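Local coordinates for T-cell surface glycoprotein CD1A1 antigen (PDB 3JVG), which probably presents lipid antigens to T cells as an MHC class I-like CD1 heavy chain with an antigen-binding platform and an immunoglobulin domain, at residues W51-L56 with V63-I68; K69-D74 with F91-G96; Q116-F121 with N134-K139; R202-Y207 with L234-L239; R260-H263 with R269-L272. All blocks are in the same frame, centred on the assembly; numbering follows the deposited sequence.

Contact 1: residues W51-L56 with V63-I68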
# COMPACT_ATOMS: atom_id res chain seq x y z
N TRP A 51 -21.32 1.57 -0.26
CA TRP A 51 -21.92 1.30 -1.60
C TRP A 51 -21.72 -0.16 -2.08
O TRP A 51 -22.40 -0.61 -2.99
CB TRP A 51 -21.37 2.30 -2.62
CG TRP A 51 -19.83 2.36 -2.63
CD1 TRP A 51 -19.03 3.25 -1.97
CD2 TRP A 51 -18.96 1.47 -3.34
NE1 TRP A 51 -17.69 2.97 -2.23
CE2 TRP A 51 -17.63 1.87 -3.06
CE3 TRP A 51 -19.17 0.37 -4.19
CZ2 TRP A 51 -16.52 1.20 -3.59
CZ3 TRP A 51 -18.06 -0.29 -4.73
CH2 TRP A 51 -16.77 0.12 -4.42
N LEU A 52 -20.84 -0.92 -1.44
CA LEU A 52 -20.55 -2.30 -1.91
C LEU A 52 -21.74 -3.26 -1.89
O LEU A 52 -22.18 -3.75 -2.96
CB LEU A 52 -19.44 -2.93 -1.07
CG LEU A 52 -18.00 -3.28 -1.41
CD1 LEU A 52 -17.56 -3.18 -2.88
CD2 LEU A 52 -17.07 -2.58 -0.40
N ARG A 53 -22.24 -3.56 -0.68
CA ARG A 53 -23.29 -4.59 -0.53
C ARG A 53 -24.53 -4.35 -1.36
O ARG A 53 -25.02 -5.28 -1.93
CB ARG A 53 -23.69 -4.85 0.94
CG ARG A 53 -22.58 -5.50 1.79
CD ARG A 53 -22.21 -6.92 1.28
NE ARG A 53 -23.29 -7.89 1.53
CZ ARG A 53 -23.15 -9.21 1.73
NH1 ARG A 53 -21.95 -9.78 1.74
NH2 ARG A 53 -24.23 -9.96 1.92
N PRO A 54 -25.02 -3.10 -1.49
CA PRO A 54 -26.22 -2.95 -2.28
C PRO A 54 -25.94 -2.92 -3.77
O PRO A 54 -26.90 -2.87 -4.57
CB PRO A 54 -26.76 -1.58 -1.82
CG PRO A 54 -25.92 -1.17 -0.60
CD PRO A 54 -24.61 -1.81 -0.88
N SER A 55 -24.66 -2.94 -4.16
CA SER A 55 -24.36 -2.87 -5.57
C SER A 55 -24.62 -4.19 -6.27
O SER A 55 -24.83 -4.19 -7.46
CB SER A 55 -22.94 -2.34 -5.84
OG SER A 55 -21.97 -3.38 -5.70
N LEU A 56 -24.64 -5.30 -5.52
CA LEU A 56 -24.97 -6.63 -6.09
C LEU A 56 -25.98 -7.32 -5.19
O LEU A 56 -26.02 -7.02 -3.99
CB LEU A 56 -23.74 -7.51 -6.13
CG LEU A 56 -22.56 -7.55 -7.13
CD1 LEU A 56 -22.93 -7.19 -8.60
CD2 LEU A 56 -21.55 -6.78 -6.66
N VAL A 63 -21.82 -16.09 -3.66
CA VAL A 63 -20.93 -16.77 -4.58
C VAL A 63 -19.48 -16.20 -4.52
O VAL A 63 -18.49 -16.94 -4.53
CB VAL A 63 -21.49 -16.76 -6.05
CG1 VAL A 63 -20.44 -17.33 -7.05
CG2 VAL A 63 -22.73 -17.59 -6.10
N ILE A 64 -19.38 -14.88 -4.45
CA ILE A 64 -18.10 -14.21 -4.32
C ILE A 64 -17.40 -14.65 -3.02
O ILE A 64 -16.25 -15.09 -3.09
CB ILE A 64 -18.27 -12.70 -4.45
CG1 ILE A 64 -18.75 -12.38 -5.89
CG2 ILE A 64 -17.00 -11.97 -4.11
CD1 ILE A 64 -19.04 -10.94 -6.14
N GLU A 65 -18.10 -14.64 -1.89
CA GLU A 65 -17.50 -15.05 -0.60
C GLU A 65 -17.04 -16.50 -0.62
O GLU A 65 -15.88 -16.80 -0.31
CB GLU A 65 -18.45 -14.82 0.58
CG GLU A 65 -18.73 -13.35 0.82
CD GLU A 65 -19.18 -13.00 2.24
OE1 GLU A 65 -19.00 -13.83 3.20
OE2 GLU A 65 -19.70 -11.87 2.42
N SER A 66 -17.92 -17.39 -1.03
CA SER A 66 -17.58 -18.78 -1.17
C SER A 66 -16.42 -19.03 -2.14
O SER A 66 -15.60 -19.90 -1.87
CB SER A 66 -18.84 -19.60 -1.55
OG SER A 66 -18.53 -20.98 -1.73
N SER A 67 -16.34 -18.31 -3.26
CA SER A 67 -15.19 -18.46 -4.16
C SER A 67 -13.89 -17.93 -3.54
O SER A 67 -12.84 -18.57 -3.65
CB SER A 67 -15.43 -17.77 -5.49
OG SER A 67 -16.58 -18.34 -6.11
N ILE A 68 -13.95 -16.78 -2.86
CA ILE A 68 -12.79 -16.33 -2.11
C ILE A 68 -12.31 -17.36 -1.08
O ILE A 68 -11.11 -17.69 -1.05
CB ILE A 68 -13.02 -14.94 -1.47
CG1 ILE A 68 -13.07 -13.86 -2.58
CG2 ILE A 68 -11.91 -14.62 -0.52
CD1 ILE A 68 -13.55 -12.46 -2.05
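Arg53 and Glu65 meet through one pair of charged atoms, NH1 of the arginine lying 3.1 Å from OE2 of the glutamate. The carboxylate oxygen sits at the edge of the guanidinium, in its plane, yet the two flat groups are turned 73° apart and the N-H points well off the acceptor, with an angle of 122° at the hydrogen. The hydrogen bond within this salt bridge is therefore weak. Arg53 reaches its partner with a chain folded at CG and CD, whereas Glu65 runs out extended beyond CG, and the two side chains meet at about a right angle. The same Glu65 OE2 is hydrogen-bonded to the hydroxyl of Tyr47, its stronger polar partner, and the other end of the guanidinium lies near Lys58, a like charge. Beneath this pair, Leu56 and Ile64 point toward each other without touching, CD2 of Leu56 staying 4.9 Å from CD1 of Ile64. Each segment secures its own backbone. The short helix at 52-55 has Leu52 O gripped by both N and OG of Ser55, OG at 2.8 Å, while in helix 58-82 Val63 O takes N and OG of Ser67 from opposite faces of its carbonyl plane. Leu52, Ser55 and Leu56 also rest on helix 148-172 of the MHC-like platform. Glu65 OE2 divides itself between Arg53 and Tyr47, and Lys58 places a second positive charge nearby; with the Arg53 N-H so poorly aimed, the tie is probably more electrostatic than directional.

Contact 2: residues K69-D74 with F91-G96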
# COMPACT_ATOMS: atom_id res chain seq x y z
N LYS A 69 -13.23 -17.88 -0.27
CA LYS A 69 -12.86 -18.78 0.80
C LYS A 69 -12.32 -20.09 0.23
O LYS A 69 -11.36 -20.65 0.79
CB LYS A 69 -14.03 -19.04 1.73
CG LYS A 69 -14.53 -17.80 2.49
CD LYS A 69 -15.81 -18.15 3.33
CE LYS A 69 -15.98 -17.12 4.49
NZ LYS A 69 -17.24 -17.35 5.30
N SER A 70 -12.90 -20.59 -0.87
CA SER A 70 -12.37 -21.79 -1.53
C SER A 70 -10.99 -21.50 -2.08
O SER A 70 -10.09 -22.35 -1.97
CB SER A 70 -13.27 -22.29 -2.70
OG SER A 70 -14.60 -22.53 -2.28
N TYR A 71 -10.81 -20.32 -2.68
CA TYR A 71 -9.50 -20.01 -3.23
C TYR A 71 -8.45 -20.14 -2.13
O TYR A 71 -7.45 -20.84 -2.29
CB TYR A 71 -9.45 -18.61 -3.86
CG TYR A 71 -8.05 -18.20 -4.33
CD1 TYR A 71 -7.58 -18.60 -5.58
CD2 TYR A 71 -7.21 -17.45 -3.52
CE1 TYR A 71 -6.31 -18.27 -6.04
CE2 TYR A 71 -5.91 -17.09 -3.96
CZ TYR A 71 -5.48 -17.50 -5.22
OH TYR A 71 -4.22 -17.17 -5.70
N VAL A 72 -8.68 -19.44 -1.01
CA VAL A 72 -7.75 -19.41 0.09
C VAL A 72 -7.43 -20.81 0.65
O VAL A 72 -6.25 -21.19 0.76
CB VAL A 72 -8.30 -18.51 1.16
CG1 VAL A 72 -7.53 -18.72 2.45
CG2 VAL A 72 -8.20 -17.01 0.67
N ARG A 73 -8.47 -21.55 0.98
CA ARG A 73 -8.39 -22.89 1.46
C ARG A 73 -7.67 -23.84 0.48
O ARG A 73 -6.84 -24.65 0.89
CB ARG A 73 -9.81 -23.39 1.68
CG ARG A 73 -9.96 -24.75 2.34
CD ARG A 73 -11.42 -24.97 2.85
NE ARG A 73 -12.41 -24.76 1.78
CZ ARG A 73 -13.46 -23.93 1.84
NH1 ARG A 73 -13.74 -23.22 2.94
NH2 ARG A 73 -14.27 -23.85 0.79
N ASP A 74 -8.00 -23.75 -0.81
CA ASP A 74 -7.43 -24.68 -1.78
C ASP A 74 -5.97 -24.36 -2.00
O ASP A 74 -5.16 -25.25 -2.14
CB ASP A 74 -8.16 -24.64 -3.12
CG ASP A 74 -9.59 -25.27 -3.07
OD1 ASP A 74 -9.99 -25.88 -2.06
OD2 ASP A 74 -10.31 -25.15 -4.09
N PHE A 91 3.66 -17.24 0.54
CA PHE A 91 3.08 -17.06 -0.77
C PHE A 91 2.20 -15.84 -0.75
O PHE A 91 1.61 -15.52 0.31
CB PHE A 91 2.27 -18.26 -1.20
CG PHE A 91 3.06 -19.35 -1.79
CD1 PHE A 91 3.56 -20.36 -0.98
CD2 PHE A 91 3.30 -19.38 -3.16
CE1 PHE A 91 4.35 -21.43 -1.53
CE2 PHE A 91 4.04 -20.43 -3.76
CZ PHE A 91 4.58 -21.47 -2.95
N GLN A 92 2.15 -15.16 -1.89
CA GLN A 92 1.22 -14.10 -2.16
C GLN A 92 0.53 -14.26 -3.52
O GLN A 92 1.09 -14.89 -4.48
CB GLN A 92 1.93 -12.74 -2.05
CG GLN A 92 2.63 -12.49 -0.71
CD GLN A 92 3.76 -11.47 -0.85
OE1 GLN A 92 4.90 -11.86 -1.08
NE2 GLN A 92 3.42 -10.16 -0.85
N SER A 93 -0.70 -13.72 -3.62
CA SER A 93 -1.39 -13.57 -4.92
C SER A 93 -1.85 -12.17 -5.10
O SER A 93 -2.29 -11.56 -4.14
CB SER A 93 -2.70 -14.40 -5.05
OG SER A 93 -2.65 -15.61 -4.42
N SER A 94 -1.87 -11.73 -6.36
CA SER A 94 -2.42 -10.43 -6.77
C SER A 94 -3.26 -10.78 -7.98
O SER A 94 -2.74 -11.35 -8.96
CB SER A 94 -1.28 -9.51 -7.14
OG SER A 94 -1.70 -8.22 -7.57
N ILE A 95 -4.57 -10.47 -7.93
CA ILE A 95 -5.47 -10.93 -8.97
C ILE A 95 -6.43 -9.82 -9.29
O ILE A 95 -7.00 -9.21 -8.35
CB ILE A 95 -6.33 -12.15 -8.48
CG1 ILE A 95 -5.44 -13.27 -7.91
CG2 ILE A 95 -7.09 -12.77 -9.64
CD1 ILE A 95 -6.27 -14.52 -7.42
N GLY A 96 -6.66 -9.56 -10.58
CA GLY A 96 -7.56 -8.45 -10.91
C GLY A 96 -7.59 -8.02 -12.36
O GLY A 96 -7.17 -8.78 -13.23
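In the antigen-binding platform of the MHC class I fold, a long helix lies across an antiparallel sheet, and Tyr71 of helix 58-82 spans the gap down to strand 89-99. CG of Tyr71 is anti to the backbone N (chi1 175°), which sends the ring off the helix with its hydroxyl leading. There OH meets OG of Ser93 at 2.6 Å, a short hydrogen bond in which either hydroxyl may be the donor. The serine oxygen lies at the ring edge, in the ring plane. Ile95, two residues along the strand, comes from the opposite direction with its CD1 3.8 Å from CZ of Tyr71. One polar and one apolar neighbour thus hold the phenol end. A second-shell residue, His12 of the adjoining strand, joins both partners: its ND1 is hydrogen-bonded to Ser93 OG, and its ring meets that of Tyr71 edge to face. Strand alternation sorts the rest, for Ser93 and Ile95 turn toward the helix while Gln92 and Ser94 turn away and pack against the other protein chain of the assembly. An unidentified bound molecule lies about 4 Å from the Tyr71 side chain, consistent with a position lining the groove. A helical wall above an antiparallel sheet floor, its inward side chains reaching down to the strands, is typical of the groove of MHC class I and CD1 molecules.

Contact 3: residues Q116-F121 with N134-K139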
# COMPACT_ATOMS: atom_id res chain seq x y z
N GLN A 116 8.95 -12.92 -4.65
CA GLN A 116 9.32 -12.76 -6.06
C GLN A 116 8.31 -13.44 -6.93
O GLN A 116 7.79 -14.45 -6.53
CB GLN A 116 10.67 -13.46 -6.35
CG GLN A 116 11.92 -12.82 -5.75
CD GLN A 116 12.08 -11.37 -6.13
OE1 GLN A 116 11.87 -10.96 -7.29
NE2 GLN A 116 12.49 -10.55 -5.15
N ASN A 117 8.05 -12.92 -8.13
CA ASN A 117 7.12 -13.54 -9.10
C ASN A 117 7.45 -15.00 -9.17
O ASN A 117 8.61 -15.35 -9.33
CB ASN A 117 7.31 -12.93 -10.49
CG ASN A 117 6.96 -11.47 -10.52
OD1 ASN A 117 6.11 -11.04 -9.73
ND2 ASN A 117 7.56 -10.71 -11.43
N PHE A 118 6.44 -15.85 -9.06
CA PHE A 118 6.65 -17.28 -9.05
C PHE A 118 5.81 -17.96 -10.16
O PHE A 118 6.26 -18.89 -10.86
CB PHE A 118 6.32 -17.75 -7.63
CG PHE A 118 6.27 -19.24 -7.46
CD1 PHE A 118 7.44 -19.97 -7.23
CD2 PHE A 118 5.07 -19.88 -7.45
CE1 PHE A 118 7.41 -21.35 -7.02
CE2 PHE A 118 4.98 -21.27 -7.23
CZ PHE A 118 6.17 -22.02 -7.01
N LEU A 119 4.58 -17.50 -10.34
CA LEU A 119 3.73 -18.03 -11.39
C LEU A 119 2.89 -16.89 -11.94
O LEU A 119 2.46 -16.02 -11.18
CB LEU A 119 2.85 -19.09 -10.79
CG LEU A 119 2.60 -20.47 -11.30
CD1 LEU A 119 3.74 -21.14 -12.11
CD2 LEU A 119 2.09 -21.35 -10.10
N ARG A 120 2.67 -16.87 -13.24
CA ARG A 120 1.89 -15.83 -13.86
C ARG A 120 0.92 -16.45 -14.91
O ARG A 120 1.33 -17.24 -15.79
CB ARG A 120 2.78 -14.78 -14.53
CG ARG A 120 2.00 -13.81 -15.43
CD ARG A 120 2.91 -12.68 -16.00
NE ARG A 120 3.34 -11.76 -14.93
CZ ARG A 120 4.31 -10.86 -15.03
NH1 ARG A 120 5.03 -10.75 -16.15
NH2 ARG A 120 4.58 -10.09 -13.98
N PHE A 121 -0.35 -16.10 -14.78
CA PHE A 121 -1.34 -16.54 -15.71
C PHE A 121 -1.23 -15.83 -17.06
O PHE A 121 -1.01 -14.61 -17.13
CB PHE A 121 -2.73 -16.34 -15.14
CG PHE A 121 -3.82 -17.15 -15.88
CD1 PHE A 121 -3.94 -18.54 -15.70
CD2 PHE A 121 -4.71 -16.52 -16.74
CE1 PHE A 121 -4.94 -19.29 -16.39
CE2 PHE A 121 -5.71 -17.25 -17.42
CZ PHE A 121 -5.82 -18.65 -17.24
N ASN A 134 13.75 -22.43 -11.03
CA ASN A 134 14.07 -23.42 -10.02
C ASN A 134 13.03 -24.52 -10.03
O ASN A 134 11.95 -24.38 -10.64
CB ASN A 134 14.19 -22.79 -8.63
CG ASN A 134 12.90 -22.10 -8.19
OD1 ASN A 134 11.84 -22.63 -8.34
ND2 ASN A 134 13.02 -20.90 -7.60
N GLN A 135 13.33 -25.63 -9.36
CA GLN A 135 12.41 -26.77 -9.41
C GLN A 135 11.03 -26.50 -8.81
O GLN A 135 10.04 -26.90 -9.37
CB GLN A 135 13.04 -28.03 -8.82
CG GLN A 135 14.02 -28.72 -9.81
N LEU A 136 10.94 -25.76 -7.71
CA LEU A 136 9.61 -25.50 -7.15
C LEU A 136 8.69 -24.80 -8.15
O LEU A 136 7.59 -25.24 -8.36
CB LEU A 136 9.69 -24.73 -5.82
CG LEU A 136 8.41 -24.62 -4.99
CD1 LEU A 136 7.88 -25.97 -4.51
CD2 LEU A 136 8.66 -23.71 -3.80
N SER A 137 9.15 -23.73 -8.79
CA SER A 137 8.34 -23.01 -9.80
C SER A 137 8.02 -23.90 -11.04
O SER A 137 6.91 -23.88 -11.54
CB SER A 137 9.10 -21.71 -10.20
OG SER A 137 8.28 -20.83 -11.00
N ALA A 138 8.99 -24.67 -11.50
CA ALA A 138 8.77 -25.67 -12.55
C ALA A 138 7.68 -26.65 -12.16
O ALA A 138 6.83 -26.94 -12.96
CB ALA A 138 10.05 -26.42 -12.89
N LYS A 139 7.68 -27.14 -10.92
CA LYS A 139 6.63 -28.10 -10.50
C LYS A 139 5.28 -27.41 -10.52
O LYS A 139 4.33 -27.92 -11.11
CB LYS A 139 6.91 -28.60 -9.10
CG LYS A 139 5.94 -29.65 -8.58
CD LYS A 139 6.53 -30.29 -7.29
CE LYS A 139 5.56 -31.28 -6.62
NZ LYS A 139 6.27 -32.10 -5.59
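Strand 116-121 and the start of helix 135-145 run nearly parallel, their local axes 16° apart and 8.4 Å at closest approach, the CA atoms of Phe118 and Ser137 being the nearest pair. Ser137 holds OG opposite its backbone N (chi1 -170°), which carries the hydroxyl to Phe118 O; it donates over 2.8 Å, arriving in the carbonyl plane on a lone pair. That carbonyl belongs to a classic beta bulge, in which Phe118 and Leu119 both face Ile111. The Phe118 ring turns under the first helical turn: Ser137 OG stands over one face, offset toward the rim, and CE1 packs 3.4 Å from Ser137 CA. Leu136 adds an apolar contact, its CG 4.0 Å from the same CE1. More loosely, CD1 of Leu119 lies 4.2 Å from Ser137 O. Asn134 fixes the helix start as N-cap, its OD1 accepting from Ser137 N at 2.9 Å in a nearly straight bond of 174°. Beyond the two segments, Phe91 meets the Phe118 ring edge to face. The Ser137 hydroxyl donates to the strand and accepts from Gln132 N, which satisfies it in a buried place, while the cap takes care of the backbone N; the helix end is thereby pinned to the bulged strand.

Contact 4: residues R202-Y207 with L234-L239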
# COMPACT_ATOMS: atom_id res chain seq x y z
N ARG A 202 7.10 20.47 2.60
CA ARG A 202 6.28 19.42 3.19
C ARG A 202 4.83 19.67 2.80
O ARG A 202 4.24 20.73 3.11
CB ARG A 202 6.45 19.39 4.70
CG ARG A 202 5.47 18.50 5.43
CD ARG A 202 5.51 18.67 6.97
NE ARG A 202 4.76 17.57 7.60
CZ ARG A 202 4.60 17.40 8.91
NH1 ARG A 202 5.09 18.28 9.76
NH2 ARG A 202 3.93 16.36 9.37
N VAL A 203 4.28 18.69 2.08
CA VAL A 203 2.96 18.80 1.54
C VAL A 203 2.17 17.68 2.20
O VAL A 203 2.61 16.51 2.26
CB VAL A 203 3.00 18.56 -0.01
CG1 VAL A 203 1.68 18.91 -0.59
CG2 VAL A 203 4.14 19.44 -0.66
N THR A 204 0.97 18.02 2.67
CA THR A 204 0.07 16.99 3.20
C THR A 204 -1.39 17.20 2.79
O THR A 204 -1.75 18.21 2.10
CB THR A 204 0.26 16.89 4.76
OG1 THR A 204 -0.35 15.68 5.30
CG2 THR A 204 -0.24 18.19 5.43
N SER A 205 -2.23 16.25 3.20
CA SER A 205 -3.66 16.33 3.01
C SER A 205 -4.16 16.09 1.58
O SER A 205 -5.33 16.30 1.34
CB SER A 205 -4.20 17.68 3.48
OG SER A 205 -3.92 17.83 4.85
N PHE A 206 -3.35 15.64 0.64
CA PHE A 206 -3.87 15.61 -0.72
C PHE A 206 -4.44 14.26 -1.05
O PHE A 206 -3.98 13.21 -0.56
CB PHE A 206 -2.84 16.10 -1.77
CG PHE A 206 -1.54 15.35 -1.74
CD1 PHE A 206 -0.52 15.71 -0.86
CD2 PHE A 206 -1.34 14.27 -2.58
CE1 PHE A 206 0.64 14.99 -0.82
CE2 PHE A 206 -0.13 13.57 -2.59
CZ PHE A 206 0.84 13.92 -1.70
N TYR A 207 -5.48 14.28 -1.86
CA TYR A 207 -6.04 13.09 -2.47
C TYR A 207 -6.65 13.56 -3.78
O TYR A 207 -7.30 14.62 -3.80
CB TYR A 207 -7.13 12.45 -1.58
CG TYR A 207 -7.60 11.12 -2.16
CD1 TYR A 207 -6.93 9.93 -1.84
CD2 TYR A 207 -8.65 11.07 -3.09
CE1 TYR A 207 -7.33 8.74 -2.36
CE2 TYR A 207 -9.06 9.86 -3.64
CZ TYR A 207 -8.40 8.70 -3.26
OH TYR A 207 -8.77 7.51 -3.75
N LEU A 234 3.81 9.32 1.28
CA LEU A 234 3.54 8.59 2.50
C LEU A 234 2.05 8.65 2.78
O LEU A 234 1.41 9.67 2.52
CB LEU A 234 4.35 9.18 3.70
CG LEU A 234 5.87 9.16 3.73
CD1 LEU A 234 6.45 10.07 4.82
CD2 LEU A 234 6.33 7.70 3.98
N PRO A 235 1.47 7.56 3.31
CA PRO A 235 0.03 7.64 3.51
C PRO A 235 -0.38 8.32 4.82
O PRO A 235 0.23 8.12 5.82
CB PRO A 235 -0.39 6.17 3.58
CG PRO A 235 0.91 5.42 4.14
CD PRO A 235 2.04 6.21 3.55
N ASN A 236 -1.49 9.03 4.81
CA ASN A 236 -2.17 9.36 6.08
C ASN A 236 -3.31 8.39 6.33
O ASN A 236 -3.81 7.70 5.41
CB ASN A 236 -2.71 10.78 6.07
CG ASN A 236 -1.62 11.80 5.92
OD1 ASN A 236 -0.59 11.70 6.60
ND2 ASN A 236 -1.79 12.76 4.99
N ALA A 237 -3.77 8.37 7.57
CA ALA A 237 -4.81 7.45 7.95
C ALA A 237 -6.17 7.82 7.44
O ALA A 237 -7.03 6.96 7.36
CB ALA A 237 -4.85 7.28 9.47
N ASP A 238 -6.38 9.07 7.04
CA ASP A 238 -7.70 9.43 6.51
C ASP A 238 -7.73 9.34 4.99
O ASP A 238 -8.43 10.12 4.33
CB ASP A 238 -8.10 10.86 7.00
CG ASP A 238 -7.19 11.93 6.45
OD1 ASP A 238 -6.16 11.57 5.83
OD2 ASP A 238 -7.50 13.14 6.60
N LEU A 239 -6.96 8.41 4.41
CA LEU A 239 -6.82 8.33 2.95
C LEU A 239 -6.52 9.67 2.22
O LEU A 239 -7.22 10.10 1.27
CB LEU A 239 -8.03 7.60 2.33
CG LEU A 239 -7.82 7.14 0.85
CD1 LEU A 239 -6.63 6.20 0.66
CD2 LEU A 239 -9.11 6.53 0.30
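With chi1 at -62°, Asn236 swings its amide beside its own backbone N, where it meets Thr204, whose OG1 lies anti to N. The amide donates from ND2 to Thr204 OG1 at 3.3 Å, a long bond with an angle of 145° at the hydrogen and the hydroxyl oxygen tilted 23° out of the amide plane. Both groups have stronger calls on them: Asn236 OD1 is hydrogen-bonded to Gln242, ND2 also to Thr240, and Thr204 OG1 to the backbone of the other protein chain. At the far end Tyr207 and Leu239 meet obliquely. CG of the leucine lies 3.6 Å from CE1 of the tyrosine, and both leucine methyls gather near that same ring atom, CD2 at 3.9 Å from CE1. Leu239 O comes closer still, 3.1 Å from CD1 of Tyr207, on a line that is oblique to the ring. These segments belong to the C1-set immunoglobulin domain, at the end of the sheet where strand 197-206 turns a corner at Ser205; Ser205 and Phe206 both face Tyr241 in a G1 bulge. Leu239 ends a type I turn that begins at Asn236, closed by a weak bond from Leu239 N to Asn236 O of 3.4 Å. Arg179 covers this end twice, donating to Leu239 O and making a cation-pi contact with the Tyr207 ring. The tyrosine hydroxyl is hydrogen-bonded to Asp32 of the MHC-like platform, which also touches Leu239, while Asp238 forms a salt bridge with a basic side chain of the other protein chain.

Contact 5: residues R260-H263 with R269-L272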
# COMPACT_ATOMS: atom_id res chain seq x y z
N ARG A 260 6.70 24.61 -5.69
CA ARG A 260 5.50 24.62 -6.55
C ARG A 260 4.79 23.26 -6.44
O ARG A 260 5.41 22.22 -6.66
CB ARG A 260 5.83 24.94 -8.01
CG ARG A 260 4.55 25.13 -8.85
CD ARG A 260 4.75 25.19 -10.40
NE ARG A 260 5.69 24.18 -10.92
CZ ARG A 260 6.29 24.24 -12.11
NH1 ARG A 260 6.07 25.26 -12.94
NH2 ARG A 260 7.14 23.29 -12.49
N VAL A 261 3.52 23.28 -6.07
CA VAL A 261 2.72 22.06 -5.93
C VAL A 261 1.58 22.04 -6.97
O VAL A 261 0.72 22.91 -6.94
CB VAL A 261 2.14 21.94 -4.50
CG1 VAL A 261 1.41 20.63 -4.35
CG2 VAL A 261 3.29 22.10 -3.44
N GLN A 262 1.61 21.07 -7.90
CA GLN A 262 0.57 20.87 -8.91
C GLN A 262 -0.24 19.60 -8.59
O GLN A 262 0.34 18.51 -8.37
CB GLN A 262 1.19 20.76 -10.30
CG GLN A 262 1.80 22.05 -10.82
CD GLN A 262 2.69 21.83 -12.06
OE1 GLN A 262 2.37 22.30 -13.13
NE2 GLN A 262 3.80 21.14 -11.89
N HIS A 263 -1.57 19.75 -8.54
CA HIS A 263 -2.46 18.69 -8.10
C HIS A 263 -3.80 18.88 -8.75
O HIS A 263 -4.27 20.03 -8.93
CB HIS A 263 -2.61 18.67 -6.58
CG HIS A 263 -3.33 17.45 -6.07
ND1 HIS A 263 -4.66 17.48 -5.67
CD2 HIS A 263 -2.92 16.17 -5.90
CE1 HIS A 263 -5.04 16.27 -5.29
NE2 HIS A 263 -4.00 15.45 -5.44
N ARG A 269 -3.73 25.30 -12.13
CA ARG A 269 -3.42 26.34 -11.16
C ARG A 269 -2.64 25.63 -10.07
O ARG A 269 -3.00 24.55 -9.65
CB ARG A 269 -4.72 26.97 -10.65
CG ARG A 269 -4.60 28.22 -9.79
CD ARG A 269 -4.38 27.86 -8.30
N SER A 270 -1.52 26.18 -9.65
CA SER A 270 -0.73 25.47 -8.64
C SER A 270 -0.51 26.25 -7.35
O SER A 270 -0.64 27.47 -7.31
CB SER A 270 0.60 24.98 -9.22
OG SER A 270 1.21 25.98 -10.01
N LEU A 271 -0.19 25.51 -6.30
CA LEU A 271 0.21 26.04 -5.02
C LEU A 271 1.65 26.57 -5.13
O LEU A 271 2.57 25.85 -5.57
CB LEU A 271 0.20 24.90 -4.01
CG LEU A 271 -0.49 25.09 -2.68
CD1 LEU A 271 -1.92 25.45 -3.00
CD2 LEU A 271 -0.41 23.82 -1.88
N LEU A 272 1.84 27.83 -4.75
CA LEU A 272 3.17 28.41 -4.77
C LEU A 272 3.57 28.90 -3.37
O LEU A 272 3.00 29.87 -2.86
CB LEU A 272 3.23 29.50 -5.84
CG LEU A 272 4.68 29.80 -6.17
CD1 LEU A 272 5.32 28.63 -6.94
CD2 LEU A 272 4.84 31.15 -6.92
O HOH W 1 -2.31 22.06 -10.42
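Val261 and Leu271 carry the backbone bonding, forming an antiparallel hydrogen-bonded pair. Val261 N donates to Leu271 O at 2.8 Å, almost straight at 171°, and Leu271 N returns a bond to Val261 O, also 2.8 Å but more bent at 146°. A CA-H...O contact supplements them, with Arg260 CA 3.3 Å from Leu271 O, the same oxygen that accepts from Val261 N. Water adds a further link: a single molecule accepts from His263 N at 3.1 Å and lies 2.7 Å from Arg269 O, to which it is hydrogen-bonded, bridging the two chain portions just past the last pair. Among apolar contacts, Val261 CB and Leu271 CB stand 3.6 Å apart on one face of the hairpin. On the other face Arg260 and Leu272 form a non-hydrogen-bonded pair, with CB of the arginine 3.9 Å from CD1 of the leucine. Van der Waals contacts of Ser270 complete the side-chain packing. Its CB lies 3.5 Å from Gln262 CG, and its OG, set between the backbone N and the carbonyl carbon (chi1 44°), rests against CG and CD of Arg260. This hydroxyl therefore touches the aliphatic part of the arginine, while the guanidinium goes on to a weak hydrogen bond with Thr214 and a weak, long ion pair with Glu221. The hairpin ends one sheet of the immunoglobulin domain: strand 271-274 is its outermost strand within this chain, strand 257-262 is bonded on its other side to strand 212-217, and Val261 and Leu271 turn inward onto Ala185 of the facing sheet.

Overall arrangement
The five contacts follow one another along the chain, each closing before the next opens. Contacts 1, 2 and 3 lie in the MHC-like platform, contacts 4 and 5 in the immunoglobulin part. Contacts 1 and 2 each use one segment of helix 58-82, adjoining in sequence, and their centres are about 16 Å apart. Contacts 2 and 3 share the eight-stranded sheet and touch where Phe91 packs on Phe118. In the second domain, contacts 4 and 5 lie on different sheets of the sandwich, their centres about 16 Å apart, and meet through Val203 with Val261. Contacts 3 and 5 are farthest apart, about 45 Å between centres, reflecting the separation of the probable antigen-binding groove from the immunoglobulin domain.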